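Acetone carboxylase alpha subunit (PDB 5M45) belongs to the hydantoinase B/oxoprolinase family and binds manganese as part of a multi-chain assembly. Local coordinates at residues 131-143 against 199-212. Residues are numbered along the deposited sequence; the frame is centred on the assembly and turned at random.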
loop_
_atom_site.group_PDB
_atom_site.type_symbol
_atom_site.label_atom_id
_atom_site.label_comp_id
_atom_site.label_asym_id
_atom_site.label_seq_id
_atom_site.Cartn_x
_atom_site.Cartn_y
_atom_site.Cartn_z
ATOM N N PRO A 131 -12.681 8.996 14.605
ATOM C CA PRO A 131 -11.749 9.053 15.765
ATOM C C PRO A 131 -11.761 10.334 16.579
ATOM O O PRO A 131 -10.895 10.491 17.458
ATOM C CB PRO A 131 -10.380 8.910 15.093
ATOM C CG PRO A 131 -10.598 9.620 13.760
ATOM C CD PRO A 131 -11.991 9.265 13.340
ATOM N N GLY A 132 -12.731 11.221 16.322
ATOM C CA GLY A 132 -12.800 12.543 16.950
ATOM C C GLY A 132 -12.059 13.605 16.164
ATOM O O GLY A 132 -11.057 13.298 15.489
ATOM N N VAL A 133 -12.529 14.857 16.252
ATOM C CA VAL A 133 -11.870 16.006 15.612
ATOM C C VAL A 133 -11.566 17.007 16.709
ATOM O O VAL A 133 -12.484 17.673 17.233
ATOM C CB VAL A 133 -12.762 16.657 14.517
ATOM C CG1 VAL A 133 -12.101 17.904 13.915
ATOM C CG2 VAL A 133 -13.100 15.639 13.431
ATOM N N HIS A 134 -10.285 17.069 17.096
ATOM C CA HIS A 134 -9.839 17.829 18.261
ATOM C C HIS A 134 -8.863 18.938 17.883
ATOM O O HIS A 134 -8.099 18.828 16.910
ATOM C CB HIS A 134 -9.201 16.928 19.307
ATOM C CG HIS A 134 -10.033 15.749 19.700
ATOM N ND1 HIS A 134 -9.531 14.463 19.722
ATOM C CD2 HIS A 134 -11.321 15.658 20.109
ATOM C CE1 HIS A 134 -10.476 13.625 20.132
ATOM N NE2 HIS A 134 -11.568 14.325 20.389
ATOM N N ASP A 135 -8.880 19.993 18.678
ATOM C CA ASP A 135 -7.933 21.106 18.522
ATOM C C ASP A 135 -6.497 20.527 18.564
ATOM O O ASP A 135 -6.193 19.674 19.398
ATOM C CB ASP A 135 -8.166 22.141 19.638
ATOM C CG ASP A 135 -7.349 23.405 19.467
ATOM O OD1 ASP A 135 -6.952 23.752 18.357
ATOM O OD2 ASP A 135 -7.099 24.077 20.486
ATOM N N LYS A 136 -5.682 20.967 17.594
ATOM C CA LYS A 136 -4.272 20.547 17.386
ATOM C C LYS A 136 -4.074 19.155 16.735
ATOM O O LYS A 136 -2.946 18.654 16.656
ATOM C CB LYS A 136 -3.456 20.688 18.667
ATOM C CG LYS A 136 -3.497 22.075 19.289
ATOM C CD LYS A 136 -2.434 22.111 20.386
ATOM C CE LYS A 136 -2.551 23.363 21.218
ATOM N NZ LYS A 136 -2.333 24.564 20.357
ATOM N N ASP A 137 -5.173 18.510 16.304
ATOM C CA ASP A 137 -5.050 17.292 15.501
ATOM C C ASP A 137 -4.431 17.610 14.128
ATOM O O ASP A 137 -4.514 18.739 13.653
ATOM C CB ASP A 137 -6.418 16.613 15.328
ATOM C CG ASP A 137 -6.845 15.808 16.546
ATOM O OD1 ASP A 137 -6.058 15.627 17.516
ATOM O OD2 ASP A 137 -7.982 15.307 16.522
ATOM N N ILE A 138 -3.804 16.600 13.534
ATOM C CA ILE A 138 -3.319 16.652 12.142
ATOM C C ILE A 138 -3.869 15.451 11.357
ATOM O O ILE A 138 -3.666 14.294 11.760
ATOM C CB ILE A 138 -1.766 16.604 12.086
ATOM C CG1 ILE A 138 -1.169 17.760 12.889
ATOM C CG2 ILE A 138 -1.274 16.716 10.637
ATOM C CD1 ILE A 138 0.378 17.661 13.052
ATOM N N PHE A 139 -4.560 15.735 10.241
ATOM C CA PHE A 139 -5.068 14.721 9.322
ATOM C C PHE A 139 -4.239 14.690 8.031
ATOM O O PHE A 139 -3.750 15.720 7.577
ATOM C CB PHE A 139 -6.594 14.930 9.027
ATOM C CG PHE A 139 -7.479 14.741 10.232
ATOM C CD1 PHE A 139 -7.981 13.483 10.565
ATOM C CD2 PHE A 139 -7.823 15.822 11.045
ATOM C CE1 PHE A 139 -8.796 13.304 11.685
ATOM C CE2 PHE A 139 -8.625 15.654 12.178
ATOM C CZ PHE A 139 -9.117 14.399 12.506
ATOM N N CYS A 140 -4.059 13.507 7.453
ATOM C CA CYS A 140 -3.440 13.364 6.153
ATOM C C CYS A 140 -4.352 12.546 5.247
ATOM O O CYS A 140 -5.012 11.624 5.701
ATOM C CB CYS A 140 -2.045 12.727 6.300
ATOM S SG CYS A 140 -1.085 12.573 4.766
ATOM N N ASN A 141 -4.371 12.881 3.961
ATOM C CA ASN A 141 -5.261 12.207 2.997
ATOM C C ASN A 141 -4.750 12.307 1.572
ATOM O O ASN A 141 -4.160 13.334 1.192
ATOM C CB ASN A 141 -6.660 12.866 3.079
ATOM C CG ASN A 141 -7.630 12.317 2.062
ATOM O OD1 ASN A 141 -8.140 11.200 2.208
ATOM N ND2 ASN A 141 -7.862 13.070 1.003
ATOM N N ASN A 142 -4.945 11.238 0.790
ATOM C CA ASN A 142 -4.750 11.298 -0.670
ATOM C C ASN A 142 -5.690 10.402 -1.482
ATOM O O ASN A 142 -5.432 10.170 -2.680
ATOM C CB ASN A 142 -3.284 11.012 -1.037
ATOM C CG ASN A 142 -2.922 9.544 -0.880
ATOM O OD1 ASN A 142 -3.711 8.783 -0.325
ATOM N ND2 ASN A 142 -1.753 9.133 -1.393
ATOM N N ASP A 143 -6.771 9.903 -0.877
ATOM C CA ASP A 143 -7.560 8.810 -1.447
ATOM C C ASP A 143 -8.411 9.269 -2.644
ATOM O O ASP A 143 -9.349 10.062 -2.487
ATOM C CB ASP A 143 -8.457 8.244 -0.314
ATOM C CG ASP A 143 -9.246 7.010 -0.701
ATOM O OD1 ASP A 143 -9.102 6.486 -1.860
ATOM O OD2 ASP A 143 -9.998 6.547 0.186
ATOM N N TYR A 199 0.831 4.117 -2.222
ATOM C CA TYR A 199 0.410 4.291 -0.806
ATOM C C TYR A 199 -0.811 5.239 -0.758
ATOM O O TYR A 199 -0.713 6.389 -1.182
ATOM C CB TYR A 199 1.577 4.897 -0.021
ATOM C CG TYR A 199 1.455 4.929 1.512
ATOM C CD1 TYR A 199 1.318 3.754 2.251
ATOM C CD2 TYR A 199 1.564 6.124 2.208
ATOM C CE1 TYR A 199 1.251 3.788 3.666
ATOM C CE2 TYR A 199 1.524 6.176 3.604
ATOM C CZ TYR A 199 1.361 5.005 4.334
ATOM O OH TYR A 199 1.341 5.053 5.744
ATOM N N SER A 200 -1.955 4.731 -0.286
ATOM C CA SER A 200 -3.237 5.453 -0.311
ATOM C C SER A 200 -3.754 5.581 1.122
ATOM O O SER A 200 -3.920 4.569 1.827
ATOM C CB SER A 200 -4.283 4.748 -1.190
ATOM O OG SER A 200 -5.468 5.559 -1.384
ATOM N N ILE A 201 -4.017 6.834 1.527
ATOM C CA ILE A 201 -4.293 7.239 2.909
ATOM C C ILE A 201 -5.730 7.834 2.940
ATOM O O ILE A 201 -5.990 8.817 2.252
ATOM C CB ILE A 201 -3.286 8.339 3.315
ATOM C CG1 ILE A 201 -1.811 7.881 3.085
ATOM C CG2 ILE A 201 -3.474 8.746 4.761
ATOM C CD1 ILE A 201 -0.892 8.995 2.547
ATOM N N THR A 202 -6.642 7.265 3.741
ATOM C CA THR A 202 -8.033 7.757 3.798
ATOM C C THR A 202 -8.316 8.581 5.061
ATOM O O THR A 202 -8.637 8.014 6.098
ATOM C CB THR A 202 -9.048 6.594 3.666
ATOM O OG1 THR A 202 -8.823 5.876 2.456
ATOM C CG2 THR A 202 -10.507 7.113 3.675
ATOM N N CYS A 203 -8.180 9.904 4.964
ATOM C CA CYS A 203 -8.457 10.838 6.086
ATOM C C CYS A 203 -7.912 10.328 7.453
ATOM O O CYS A 203 -8.604 10.320 8.489
ATOM C CB CYS A 203 -9.962 11.147 6.129
ATOM S SG CYS A 203 -10.557 12.128 4.716
ATOM N N ARG A 204 -6.626 9.957 7.445
ATOM C CA ARG A 204 -5.991 9.362 8.630
ATOM C C ARG A 204 -5.600 10.441 9.641
ATOM O O ARG A 204 -5.053 11.478 9.273
ATOM C CB ARG A 204 -4.779 8.563 8.187
ATOM C CG ARG A 204 -3.968 7.909 9.323
ATOM C CD ARG A 204 -2.916 6.949 8.808
ATOM N NE ARG A 204 -2.088 6.457 9.902
ATOM C CZ ARG A 204 -1.118 5.531 9.777
ATOM N NH1 ARG A 204 -0.862 4.958 8.607
ATOM N NH2 ARG A 204 -0.405 5.173 10.838
ATOM N N LYS A 205 -5.869 10.205 10.927
ATOM C CA LYS A 205 -5.314 11.083 11.964
ATOM C C LYS A 205 -3.842 10.669 12.199
ATOM O O LYS A 205 -3.570 9.603 12.752
ATOM C CB LYS A 205 -6.113 11.034 13.289
ATOM C CG LYS A 205 -5.672 12.129 14.281
ATOM C CD LYS A 205 -6.343 12.107 15.641
ATOM C CE LYS A 205 -7.849 12.227 15.494
ATOM N NZ LYS A 205 -8.550 12.534 16.769
ATOM N N VAL A 206 -2.916 11.516 11.754
ATOM C CA VAL A 206 -1.475 11.237 11.795
ATOM C C VAL A 206 -0.723 12.011 12.901
ATOM O O VAL A 206 0.492 11.808 13.079
ATOM C CB VAL A 206 -0.801 11.518 10.447
ATOM C CG1 VAL A 206 -1.392 10.575 9.374
ATOM C CG2 VAL A 206 -0.868 12.993 10.017
ATOM N N GLY A 207 -1.439 12.837 13.655
ATOM C CA GLY A 207 -0.863 13.570 14.766
ATOM C C GLY A 207 -1.900 14.205 15.671
ATOM O O GLY A 207 -3.088 14.367 15.307
ATOM N N ALA A 208 -1.439 14.552 16.879
ATOM C CA ALA A 208 -2.238 15.231 17.873
ATOM C C ALA A 208 -1.310 16.115 18.718
ATOM O O ALA A 208 -0.085 15.881 18.758
ATOM C CB ALA A 208 -2.981 14.205 18.738
ATOM N N ASN A 209 -1.878 17.134 19.362
ATOM C CA ASN A 209 -1.092 18.134 20.056
ATOM C C ASN A 209 0.060 18.680 19.155
ATOM O O ASN A 209 1.205 18.846 19.582
ATOM C CB ASN A 209 -0.569 17.539 21.376
ATOM C CG ASN A 209 -0.059 18.591 22.334
ATOM O OD1 ASN A 209 -0.599 19.733 22.404
ATOM N ND2 ASN A 209 1.011 18.243 23.080
ATOM N N ASP A 210 -0.258 18.906 17.886
ATOM C CA ASP A 210 0.683 19.483 16.911
ATOM C C ASP A 210 1.912 18.610 16.635
ATOM O O ASP A 210 2.913 19.100 16.108
ATOM C CB ASP A 210 1.086 20.944 17.308
ATOM C CG ASP A 210 -0.046 21.970 17.058
ATOM O OD1 ASP A 210 -1.117 21.648 16.482
ATOM O OD2 ASP A 210 0.143 23.152 17.444
ATOM N N THR A 211 1.826 17.318 16.947
ATOM C CA THR A 211 2.983 16.422 16.923
ATOM C C THR A 211 2.639 15.169 16.112
ATOM O O THR A 211 1.639 14.494 16.423
ATOM C CB THR A 211 3.394 16.001 18.335
ATOM O OG1 THR A 211 3.570 17.166 19.132
ATOM C CG2 THR A 211 4.722 15.235 18.327
ATOM N N LEU A 212 3.463 14.857 15.095
ATOM C CA LEU A 212 3.239 13.656 14.285
ATOM C C LEU A 212 3.511 12.334 15.041
ATOM O O LEU A 212 4.471 12.232 15.817
ATOM C CB LEU A 212 4.078 13.724 12.993
ATOM C CG LEU A 212 3.648 14.834 12.022
ATOM C CD1 LEU A 212 4.675 14.961 10.936
ATOM C CD2 LEU A 212 2.312 14.564 11.369
HETATM O O HOH W 1 -7.919 10.688 18.452
HETATM O O HOH W 2 -6.666 13.719 19.212
HETATM O O HOH W 3 -4.835 17.253 19.355
HETATM O O HOH W 4 -2.405 20.624 14.175
HETATM O O HOH W 5 -6.444 6.157 -4.010
#
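The Phe139 ring carries Lys205 CG over one face and has the carbonyl oxygens of Cys203 and Gly132 at its edge; the carbonyl carbon of Gly132 lies over the centre of one face of the His134 ring, a water sits in plane at its edge, and Lys205 NZ comes obliquely. Phe139 rises from an antiparallel strand pair, 138-141 against 204-208, in the seven-stranded sheet, interrupted by a classic beta bulge where Val206 and Gly207 both face Ile138; His134 sits in the preceding loop. Ile138 O takes a 2.9 Å bond from Val206 N and a weak one from Gly207 N. Bent at chi3 (-58°), the Lys205 chain brings NZ to Asp137 OD2 (2.8 Å), a salt bridge, and to the carbonyl oxygens of Pro131 and Gly132. His134 N grips the same OD2 from the opposite face of the carboxylate, which should limit its rotation. On the other sheet face Ile138 CG2 packs on Val206 CG2, and Trp216 of helix 214-222 touches Val206 and Cys140. Beyond the strands, Asp143 OD2 accepts from Thr202 OG1 and pairs with Arg222 of a second subunit. The Asn142 side chain, about 10 Å from the manganese ion, acts much as a backbone peptide would: OD1 receives Ile201 N at 2.7 Å, while ND2 donates almost straight (172°) to Tyr199 O, 2.9 Å away.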